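Local coordinates for yeast glycogen phosphorylase (PDB 1YGP), which belongs to the carbohydrate phosphorylase family of the GT-B clan and holds a bound pyridoxal-5'-phosphate in a pocket of the chain, at residues 515-518 against 519-523; 574-577 against 578-582; 667-670 against 671-675; 696-699 against 700-704. All coordinates share one frame; numbering follows the deposited sequence.

Contact 1: 515-518 against 519-523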
loop_
_atom_site.group_PDB
_atom_site.type_symbol
_atom_site.label_atom_id
_atom_site.label_comp_id
_atom_site.label_asym_id
_atom_site.label_seq_id
_atom_site.Cartn_x
_atom_site.Cartn_y
_atom_site.Cartn_z
ATOM N N GLY A 515 -8.903 34.006 0.417
ATOM C CA GLY A 515 -9.969 33.901 -0.559
ATOM C C GLY A 515 -10.150 32.450 -0.912
ATOM O O GLY A 515 -9.434 31.613 -0.365
ATOM N N ILE A 516 -11.046 32.125 -1.826
ATOM C CA ILE A 516 -11.389 30.759 -2.175
ATOM C C ILE A 516 -11.487 30.562 -3.697
ATOM O O ILE A 516 -11.796 31.512 -4.443
ATOM C CB ILE A 516 -12.759 30.352 -1.527
ATOM C CG1 ILE A 516 -13.828 31.333 -1.924
ATOM C CG2 ILE A 516 -12.639 30.299 -0.026
ATOM C CD1 ILE A 516 -15.168 30.690 -1.731
ATOM N N THR A 517 -11.246 29.335 -4.188
ATOM C CA THR A 517 -11.357 29.125 -5.615
ATOM C C THR A 517 -12.806 29.039 -6.126
ATOM O O THR A 517 -13.652 28.256 -5.651
ATOM C CB THR A 517 -10.591 27.864 -6.012
ATOM O OG1 THR A 517 -10.839 27.782 -7.407
ATOM C CG2 THR A 517 -11.001 26.573 -5.318
ATOM N N PRO A 518 -13.121 29.788 -7.178
ATOM C CA PRO A 518 -14.409 29.749 -7.836
ATOM C C PRO A 518 -14.718 28.411 -8.464
ATOM O O PRO A 518 -15.877 27.990 -8.472
ATOM C CB PRO A 518 -14.345 30.845 -8.842
ATOM C CG PRO A 518 -13.403 31.819 -8.213
ATOM C CD PRO A 518 -12.339 30.908 -7.673
ATOM N N ARG A 519 -13.738 27.684 -8.980
ATOM C CA ARG A 519 -14.100 26.460 -9.663
ATOM C C ARG A 519 -14.584 25.394 -8.704
ATOM O O ARG A 519 -15.539 24.697 -9.045
ATOM C CB ARG A 519 -12.944 25.899 -10.458
ATOM C CG ARG A 519 -12.683 26.603 -11.782
ATOM C CD ARG A 519 -12.042 27.986 -11.651
ATOM N NE ARG A 519 -10.665 27.955 -11.194
ATOM C CZ ARG A 519 -10.037 29.096 -10.879
ATOM N NH1 ARG A 519 -10.649 30.278 -10.965
ATOM N NH2 ARG A 519 -8.768 29.071 -10.463
ATOM N N ARG A 520 -14.043 25.208 -7.498
ATOM C CA ARG A 520 -14.580 24.171 -6.634
ATOM C C ARG A 520 -15.765 24.735 -5.882
ATOM O O ARG A 520 -16.847 24.149 -5.902
ATOM C CB ARG A 520 -13.565 23.676 -5.628
ATOM C CG ARG A 520 -14.078 22.437 -4.901
ATOM C CD ARG A 520 -13.118 21.919 -3.834
ATOM N NE ARG A 520 -11.969 21.284 -4.460
ATOM C CZ ARG A 520 -11.967 19.998 -4.810
ATOM N NH1 ARG A 520 -13.020 19.211 -4.604
ATOM N NH2 ARG A 520 -10.883 19.484 -5.372
ATOM N N TRP A 521 -15.632 25.921 -5.312
ATOM C CA TRP A 521 -16.697 26.406 -4.476
ATOM C C TRP A 521 -17.922 26.970 -5.195
ATOM O O TRP A 521 -18.984 26.979 -4.562
ATOM C CB TRP A 521 -16.006 27.367 -3.489
ATOM C CG TRP A 521 -15.073 26.510 -2.620
ATOM C CD1 TRP A 521 -13.707 26.683 -2.639
ATOM C CD2 TRP A 521 -15.447 25.451 -1.817
ATOM N NE1 TRP A 521 -13.216 25.738 -1.868
ATOM C CE2 TRP A 521 -14.204 24.986 -1.364
ATOM C CE3 TRP A 521 -16.621 24.807 -1.411
ATOM C CZ2 TRP A 521 -14.121 23.882 -0.512
ATOM C CZ3 TRP A 521 -16.539 23.704 -0.562
ATOM C CH2 TRP A 521 -15.300 23.244 -0.120
ATOM N N LEU A 522 -17.877 27.362 -6.487
ATOM C CA LEU A 522 -19.080 27.764 -7.219
ATOM C C LEU A 522 -19.418 26.776 -8.333
ATOM O O LEU A 522 -20.524 26.236 -8.399
ATOM C CB LEU A 522 -18.911 29.157 -7.832
ATOM C CG LEU A 522 -19.977 29.778 -8.755
ATOM C CD1 LEU A 522 -21.301 29.854 -8.057
ATOM C CD2 LEU A 522 -19.605 31.200 -9.103
ATOM N N LYS A 523 -18.485 26.459 -9.221
ATOM C CA LYS A 523 -18.842 25.607 -10.349
ATOM C C LYS A 523 -18.941 24.147 -9.962
ATOM O O LYS A 523 -19.839 23.458 -10.443
ATOM C CB LYS A 523 -17.829 25.771 -11.492
ATOM C CG LYS A 523 -18.320 25.045 -12.714
ATOM C CD LYS A 523 -17.416 25.312 -13.872
ATOM C CE LYS A 523 -17.881 24.488 -15.076
ATOM N NZ LYS A 523 -19.295 24.650 -15.391
#
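Thr517 takes the N-cap position of helix 518-524, its OG1 accepting a weak capping bond from Arg519 N at 3.3 Å. With that oxygen opposite the backbone N (chi1 178°), the methyl CG2 reaches into the next turn, where it lies 3.8 Å from Trp521 CD1 and also touches Arg520 CB. The backbone of Thr517 contributes too: Trp521 N donates to Thr517 O over 3.1 Å, almost in line with the carbonyl. Pro518 O is gripped by two N-H groups, Lys523 N at 3.1 Å nearly straight on and Leu522 N at 2.9 Å from above the carbonyl plane, evidence of the wider pi-type turn at 519-523. Ahead of the cap, Ile516 meets Trp521 at about a right angle, with Ile516 CD1 3.9 Å from Trp521 CB. Farther out, Asp175 on helix 165-179 probably helps position the cap, being hydrogen-bonded to Thr517 OG1 and salt-bridged to Arg519 NH2. Trp521 belongs to the pyridoxal-5'-phosphate pocket, touches the ligand and forms a cation-pi pair with Lys728. The Arg519 chain, bent at chi2 and chi3, curls back until Thr517 OG1 sits 3.7 Å above one face of its guanidinium, displaced toward the rim.

Contact 2: 574-577 against 578-582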
loop_
_atom_site.group_PDB
_atom_site.type_symbol
_atom_site.label_atom_id
_atom_site.label_comp_id
_atom_site.label_asym_id
_atom_site.label_seq_id
_atom_site.Cartn_x
_atom_site.Cartn_y
_atom_site.Cartn_z
ATOM N N ASN A 574 -30.873 22.730 -4.427
ATOM C CA ASN A 574 -29.689 22.517 -3.591
ATOM C C ASN A 574 -30.029 22.052 -2.193
ATOM O O ASN A 574 -29.306 21.234 -1.606
ATOM C CB ASN A 574 -28.851 23.756 -3.413
ATOM C CG ASN A 574 -27.996 24.093 -4.618
ATOM O OD1 ASN A 574 -27.763 23.307 -5.532
ATOM N ND2 ASN A 574 -27.493 25.311 -4.671
ATOM N N LYS A 575 -31.152 22.545 -1.657
ATOM C CA LYS A 575 -31.620 22.092 -0.358
ATOM C C LYS A 575 -32.032 20.629 -0.408
ATOM O O LYS A 575 -31.724 19.858 0.512
ATOM C CB LYS A 575 -32.797 22.953 0.124
ATOM C CG LYS A 575 -32.257 24.193 0.830
ATOM C CD LYS A 575 -33.268 24.787 1.777
ATOM C CE LYS A 575 -33.898 26.023 1.191
ATOM N NZ LYS A 575 -34.943 26.490 2.085
ATOM N N ILE A 576 -32.637 20.216 -1.526
ATOM C CA ILE A 576 -33.052 18.834 -1.706
ATOM C C ILE A 576 -31.830 17.943 -1.674
ATOM O O ILE A 576 -31.909 16.910 -1.005
ATOM C CB ILE A 576 -33.817 18.657 -3.053
ATOM C CG1 ILE A 576 -35.200 19.273 -2.905
ATOM C CG2 ILE A 576 -33.894 17.175 -3.461
ATOM C CD1 ILE A 576 -35.904 19.493 -4.268
ATOM N N ARG A 577 -30.718 18.310 -2.330
ATOM C CA ARG A 577 -29.517 17.481 -2.292
ATOM C C ARG A 577 -29.102 17.228 -0.858
ATOM O O ARG A 577 -28.898 16.068 -0.499
ATOM C CB ARG A 577 -28.265 18.084 -2.902
ATOM C CG ARG A 577 -28.232 18.512 -4.348
ATOM C CD ARG A 577 -26.767 18.660 -4.775
ATOM N NE ARG A 577 -26.048 19.619 -3.956
ATOM C CZ ARG A 577 -25.079 20.390 -4.446
ATOM N NH1 ARG A 577 -24.708 20.322 -5.722
ATOM N NH2 ARG A 577 -24.490 21.269 -3.635
ATOM N N LEU A 578 -29.012 18.269 -0.016
ATOM C CA LEU A 578 -28.588 18.117 1.359
ATOM C C LEU A 578 -29.532 17.180 2.093
ATOM O O LEU A 578 -29.077 16.270 2.793
ATOM C CB LEU A 578 -28.569 19.467 2.059
ATOM C CG LEU A 578 -28.197 19.426 3.542
ATOM C CD1 LEU A 578 -26.776 18.917 3.682
ATOM C CD2 LEU A 578 -28.378 20.794 4.158
ATOM N N VAL A 579 -30.843 17.355 1.886
ATOM C CA VAL A 579 -31.858 16.512 2.509
ATOM C C VAL A 579 -31.581 15.062 2.108
ATOM O O VAL A 579 -31.481 14.195 2.989
ATOM C CB VAL A 579 -33.277 17.006 2.054
ATOM C CG1 VAL A 579 -34.382 16.115 2.570
ATOM C CG2 VAL A 579 -33.565 18.364 2.685
ATOM N N ASP A 580 -31.340 14.813 0.817
ATOM C CA ASP A 580 -31.010 13.484 0.334
ATOM C C ASP A 580 -29.805 12.918 1.079
ATOM O O ASP A 580 -29.843 11.730 1.441
ATOM C CB ASP A 580 -30.671 13.492 -1.160
ATOM C CG ASP A 580 -31.801 13.470 -2.188
ATOM O OD1 ASP A 580 -32.789 12.756 -2.000
ATOM O OD2 ASP A 580 -31.664 14.143 -3.212
ATOM N N LEU A 581 -28.777 13.751 1.365
ATOM C CA LEU A 581 -27.568 13.314 2.060
ATOM C C LEU A 581 -27.894 12.875 3.476
ATOM O O LEU A 581 -27.496 11.791 3.907
ATOM C CB LEU A 581 -26.520 14.413 2.187
ATOM C CG LEU A 581 -25.018 14.116 1.947
ATOM C CD1 LEU A 581 -24.213 15.280 2.486
ATOM C CD2 LEU A 581 -24.531 12.883 2.684
ATOM N N ILE A 582 -28.671 13.681 4.200
ATOM C CA ILE A 582 -29.020 13.397 5.588
ATOM C C ILE A 582 -29.840 12.102 5.733
ATOM O O ILE A 582 -29.747 11.388 6.734
ATOM C CB ILE A 582 -29.785 14.631 6.138
ATOM C CG1 ILE A 582 -28.969 15.914 5.975
ATOM C CG2 ILE A 582 -30.046 14.409 7.620
ATOM C CD1 ILE A 582 -29.740 17.217 6.224
#
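The carboxylate of Asp580 lies alongside Ile576, the two side chains pointing the same way one helical turn apart, with Asp580 OD2 3.8 Å from Ile576 CG2. That neighbour is a methyl group, so this is van der Waals contact; the polar partner of the carboxylate is Arg594, which forms a salt bridge with Asp580 OD1. The other flat group is the Arg577 guanidinium: Asn574 OD1 stands 4.1 Å above its plane, over the centre of one face. Its hydrogen bond goes elsewhere, from Arg577 NH2 to Ala525 O, while Asn574 ND2 is bonded to Asn526 OD1. The Asp580 torsion explains its place, since CG opposite the carbonyl carbon (chi1 -82°) is turned back toward the preceding turn, with Asp580 CG 3.6 Å from Ile576 O. The backbone keeps the i to i+4 pattern of an alpha-helix, with one weak member. Val579 N donates to Lys575 O at 3.0 Å in the carbonyl plane, Asp580 N to Ile576 O at 2.8 Å with an N-H...O angle of 166°, and Leu581 N to Arg577 O at 3.0 Å. The weak bond, of 3.4 Å, joins Leu578 N to Asn574 O. Leu578 and Val579 rest on Phe602 of strand 601-606, the packing of an alpha-helix against the parallel sheet of a Rossmann-like GT-B domain.

Contact 3: 667-670 against 671-675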
loop_
_atom_site.group_PDB
_atom_site.type_symbol
_atom_site.label_atom_id
_atom_site.label_comp_id
_atom_site.label_asym_id
_atom_site.label_seq_id
_atom_site.Cartn_x
_atom_site.Cartn_y
_atom_site.Cartn_z
ATOM N N ILE A 667 -20.003 19.562 23.944
ATOM C CA ILE A 667 -20.895 20.346 23.125
ATOM C C ILE A 667 -21.461 19.470 22.016
ATOM O O ILE A 667 -22.659 19.576 21.703
ATOM C CB ILE A 667 -20.142 21.568 22.583
ATOM C CG1 ILE A 667 -19.827 22.491 23.763
ATOM C CG2 ILE A 667 -20.986 22.305 21.537
ATOM C CD1 ILE A 667 -19.048 23.792 23.457
ATOM N N ILE A 668 -20.674 18.530 21.480
ATOM C CA ILE A 668 -21.204 17.631 20.464
ATOM C C ILE A 668 -22.288 16.773 21.093
ATOM O O ILE A 668 -23.334 16.638 20.456
ATOM C CB ILE A 668 -20.062 16.770 19.879
ATOM C CG1 ILE A 668 -19.085 17.670 19.104
ATOM C CG2 ILE A 668 -20.633 15.719 18.954
ATOM C CD1 ILE A 668 -17.857 17.010 18.454
ATOM N N LYS A 669 -22.149 16.257 22.324
ATOM C CA LYS A 669 -23.182 15.406 22.911
ATOM C C LYS A 669 -24.443 16.231 23.113
ATOM O O LYS A 669 -25.540 15.805 22.729
ATOM C CB LYS A 669 -22.735 14.827 24.261
ATOM C CG LYS A 669 -23.742 13.926 24.986
ATOM C CD LYS A 669 -24.132 12.803 24.041
ATOM C CE LYS A 669 -25.337 11.955 24.444
ATOM N NZ LYS A 669 -25.019 11.118 25.582
ATOM N N LEU A 670 -24.272 17.457 23.607
ATOM C CA LEU A 670 -25.381 18.347 23.863
ATOM C C LEU A 670 -26.185 18.624 22.609
ATOM O O LEU A 670 -27.417 18.555 22.708
ATOM C CB LEU A 670 -24.844 19.646 24.461
ATOM C CG LEU A 670 -25.702 20.580 25.337
ATOM C CD1 LEU A 670 -25.734 21.932 24.637
ATOM C CD2 LEU A 670 -27.096 20.002 25.610
ATOM N N ILE A 671 -25.557 18.858 21.443
ATOM C CA ILE A 671 -26.275 19.105 20.191
ATOM C C ILE A 671 -27.096 17.868 19.863
ATOM O O ILE A 671 -28.286 17.965 19.545
ATOM C CB ILE A 671 -25.306 19.380 19.031
ATOM C CG1 ILE A 671 -24.476 20.626 19.290
ATOM C CG2 ILE A 671 -26.106 19.613 17.770
ATOM C CD1 ILE A 671 -23.220 20.829 18.391
ATOM N N ASN A 672 -26.492 16.692 20.036
ATOM C CA ASN A 672 -27.153 15.420 19.756
ATOM C C ASN A 672 -28.336 15.127 20.661
ATOM O O ASN A 672 -29.364 14.598 20.228
ATOM C CB ASN A 672 -26.132 14.292 19.856
ATOM C CG ASN A 672 -25.205 14.287 18.649
ATOM O OD1 ASN A 672 -25.662 14.306 17.505
ATOM N ND2 ASN A 672 -23.890 14.258 18.832
ATOM N N CYS A 673 -28.228 15.539 21.908
ATOM C CA CYS A 673 -29.327 15.432 22.835
ATOM C C CYS A 673 -30.491 16.361 22.448
ATOM O O CYS A 673 -31.670 15.952 22.393
ATOM C CB CYS A 673 -28.819 15.767 24.215
ATOM S SG CYS A 673 -27.587 14.570 24.799
ATOM N N VAL A 674 -30.201 17.638 22.155
ATOM C CA VAL A 674 -31.224 18.586 21.736
ATOM C C VAL A 674 -31.935 17.985 20.531
ATOM O O VAL A 674 -33.158 17.884 20.539
ATOM C CB VAL A 674 -30.569 19.922 21.359
ATOM C CG1 VAL A 674 -31.587 20.884 20.749
ATOM C CG2 VAL A 674 -29.973 20.530 22.611
ATOM N N ALA A 675 -31.184 17.489 19.544
ATOM C CA ALA A 675 -31.762 16.891 18.353
ATOM C C ALA A 675 -32.661 15.723 18.686
ATOM O O ALA A 675 -33.730 15.600 18.087
ATOM C CB ALA A 675 -30.683 16.387 17.416
#
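Lys669 extends CG opposite its backbone N (chi1 179°) and then bends at chi2 (56°), which lays its aliphatic chain against Cys673 one turn on; Lys669 CE is 3.5 Å from Cys673 SG. The sulfur is turned back to meet it because SG lies opposite the carbonyl carbon of Cys673 (chi1 -64°). Asn672 adopts a similar first torsion and runs beside Ile668, pointing the same way, with Asn672 ND2 3.6 Å from Ile668 CG2. This amide is fixed from outside by a hydrogen bond from ND2 to Gly203 O. On another side of the helix the partners are purely apolar: Ile667 CG2 approaches Ile671 CD1 to 4.1 Å, the chains meeting at a slant, and Leu670 CD2 comes within 4.2 Å of Val674 CG2. The i to i+4 backbone bonds carry the frame. Cys673 N donates to Lys669 O at 2.8 Å, nearly in line with the carbonyl, and Val674 N to Leu670 O at 3.0 Å. Two further bonds complete the set, from Ile671 N to Ile667 O and from Asn672 N to Ile668 O. Helix 662-678 connects strand 649-654 with strand 688-693 in a beta-alpha-beta unit; Ile671 and Val674 pack on Val690 of the latter strand, Leu670 and Ile671 on Val619 of helix 615-634, and Ile668 with Asn672 on Ile200 of strand 197-201.

Contact 4: 696-699 against 700-704. With PLP (pyridoxal-5'-phosphate), chain E.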
loop_
_atom_site.group_PDB
_atom_site.type_symbol
_atom_site.label_atom_id
_atom_site.label_comp_id
_atom_site.label_asym_id
_atom_site.label_seq_id
_atom_site.Cartn_x
_atom_site.Cartn_y
_atom_site.Cartn_z
ATOM N N TYR A 696 -17.488 15.683 8.707
ATOM C CA TYR A 696 -17.573 16.797 7.787
ATOM C C TYR A 696 -16.196 16.996 7.222
ATOM O O TYR A 696 -15.240 17.277 7.928
ATOM C CB TYR A 696 -18.054 18.012 8.568
ATOM C CG TYR A 696 -17.898 19.372 7.910
ATOM C CD1 TYR A 696 -18.757 19.820 6.907
ATOM C CD2 TYR A 696 -16.864 20.179 8.370
ATOM C CE1 TYR A 696 -18.566 21.092 6.371
ATOM C CE2 TYR A 696 -16.672 21.442 7.843
ATOM C CZ TYR A 696 -17.522 21.899 6.849
ATOM O OH TYR A 696 -17.329 23.190 6.374
ATOM N N ASN A 697 -16.144 16.726 5.947
ATOM C CA ASN A 697 -14.950 16.883 5.166
ATOM C C ASN A 697 -15.281 17.823 4.002
ATOM O O ASN A 697 -16.358 18.435 3.991
ATOM C CB ASN A 697 -14.521 15.528 4.670
ATOM C CG ASN A 697 -15.571 14.818 3.839
ATOM O OD1 ASN A 697 -16.237 15.379 2.960
ATOM N ND2 ASN A 697 -15.760 13.548 4.126
ATOM N N VAL A 698 -14.453 17.963 2.962
ATOM C CA VAL A 698 -14.747 18.944 1.931
ATOM C C VAL A 698 -15.972 18.566 1.119
ATOM O O VAL A 698 -16.811 19.424 0.858
ATOM C CB VAL A 698 -13.486 19.111 1.032
ATOM C CG1 VAL A 698 -13.732 19.868 -0.273
ATOM C CG2 VAL A 698 -12.514 19.956 1.828
ATOM N N SER A 699 -16.139 17.293 0.780
ATOM C CA SER A 699 -17.210 16.848 -0.080
ATOM C C SER A 699 -18.553 17.122 0.567
ATOM O O SER A 699 -19.480 17.638 -0.067
ATOM C CB SER A 699 -16.967 15.387 -0.329
ATOM O OG SER A 699 -15.630 15.293 -0.819
ATOM N N LYS A 700 -18.614 16.882 1.879
ATOM C CA LYS A 700 -19.811 17.183 2.625
ATOM C C LYS A 700 -20.042 18.691 2.562
ATOM O O LYS A 700 -21.151 19.139 2.281
ATOM C CB LYS A 700 -19.616 16.699 4.037
ATOM C CG LYS A 700 -19.503 15.176 4.074
ATOM C CD LYS A 700 -20.442 14.642 5.134
ATOM C CE LYS A 700 -20.266 13.159 5.319
ATOM N NZ LYS A 700 -18.918 12.821 5.742
ATOM N N ALA A 701 -18.993 19.506 2.690
ATOM C CA ALA A 701 -19.103 20.956 2.609
ATOM C C ALA A 701 -19.499 21.387 1.201
ATOM O O ALA A 701 -20.154 22.423 1.054
ATOM C CB ALA A 701 -17.772 21.620 2.964
ATOM N N GLU A 702 -19.178 20.633 0.147
ATOM C CA GLU A 702 -19.625 21.006 -1.180
ATOM C C GLU A 702 -21.115 20.720 -1.319
ATOM O O GLU A 702 -21.730 21.310 -2.202
ATOM C CB GLU A 702 -18.876 20.237 -2.250
ATOM C CG GLU A 702 -17.479 20.751 -2.595
ATOM C CD GLU A 702 -16.679 19.806 -3.498
ATOM O OE1 GLU A 702 -17.198 19.321 -4.504
ATOM O OE2 GLU A 702 -15.526 19.526 -3.189
ATOM N N ILE A 703 -21.738 19.846 -0.505
ATOM C CA ILE A 703 -23.173 19.614 -0.585
ATOM C C ILE A 703 -23.881 20.594 0.347
ATOM O O ILE A 703 -24.886 21.210 -0.024
ATOM C CB ILE A 703 -23.506 18.152 -0.185
ATOM C CG1 ILE A 703 -22.840 17.180 -1.150
ATOM C CG2 ILE A 703 -25.009 17.908 -0.242
ATOM C CD1 ILE A 703 -23.121 17.376 -2.674
ATOM N N ILE A 704 -23.319 20.776 1.550
ATOM C CA ILE A 704 -23.873 21.625 2.599
ATOM C C ILE A 704 -23.826 23.103 2.268
ATOM O O ILE A 704 -24.878 23.736 2.360
ATOM C CB ILE A 704 -23.122 21.361 3.918
ATOM C CG1 ILE A 704 -23.464 19.970 4.370
ATOM C CG2 ILE A 704 -23.486 22.378 4.996
ATOM C CD1 ILE A 704 -22.760 19.541 5.658
HETATM N N1 PLP E . -12.897 22.593 6.392
HETATM C C2 PLP E . -13.557 22.378 5.218
HETATM C C2A PLP E . -14.036 20.982 4.911
HETATM C C3 PLP E . -13.755 23.420 4.325
HETATM O O3 PLP E . -14.356 23.188 3.114
HETATM C C4 PLP E . -13.298 24.693 4.630
HETATM C C4A PLP E . -13.768 25.808 3.933
HETATM C C5 PLP E . -12.617 24.887 5.823
HETATM C C6 PLP E . -12.427 23.837 6.691
HETATM C C5A PLP E . -12.168 26.305 6.260
HETATM O O4P PLP E . -13.242 26.936 6.975
HETATM P P PLP E . -13.049 27.730 8.328
HETATM O O1P PLP E . -11.663 28.247 8.320
HETATM O O2P PLP E . -14.034 28.984 8.107
HETATM O O3P PLP E . -13.623 26.918 9.433
#
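Tyr696 meets Ala701, Ile704 and the pyridoxal-5'-phosphate from just before helix 698-704. Beyond CB, the first torsion (chi1 165°) carries the ring toward Ala701 and the pyridoxal-5'-phosphate. Tyr696 CD1 approaches Ile704 CD1 at 4.2 Å, and CE1 comes to 3.5 Å from Ala701 CB. On the same side of the ring plane as that methyl, CE2 lies 4.0 Å from pyridoxal-5'-phosphate C2A. At the tip, Tyr696 OH is 3.8 Å from Ala701 CB and also nears pyridoxal-5'-phosphate C2. The next residue, Asn697, is the N-cap: its first torsion (chi1 58°) sets CG between the backbone N and the carbonyl carbon, and OD1 accepts from Lys700 N at 3.0 Å with an N-H...O angle of 167°. Asn697 O accepts from Ala701 N, and Val698 O from Glu702 N. The ammonium of Lys700 turns back to Ala694 O and Asp695 O, and Ser699 OG is hydrogen-bonded to Asp158. Val698 CG2 reaches pyridoxal-5'-phosphate C2A at 3.6 Å. With the Asn697 carbonyl carbon also 3.5 Å from C2A, this methyl has carbon neighbours here, consistent with positioning on this side chiefly by shape and van der Waals contact.

Contacts 1 and 4, with centres about 13 Å apart, join beside the pyridoxal-5'-phosphate: Arg520 NH1 forms a salt bridge of 2.9 Å with Glu702 OE2, and Trp521 CH2 packs 3.7 Å from Val698 CG1. Both contribute pocket residues and both begin a helix with a side-chain cap. Contact 2 touches contact 4 from another direction, Leu578 CD1 lying 3.5 Å from Ile704 CG1, and the nearest atoms of the Leu581 side chain and the pyridoxal-5'-phosphate are about 12 Å apart. Contact 3 stands apart, its nearest atoms about 10 Å from those of contacts 2 and 4 and about 20 Å from contact 1. Helix 698-704 thus links the pocket to helix 562-584.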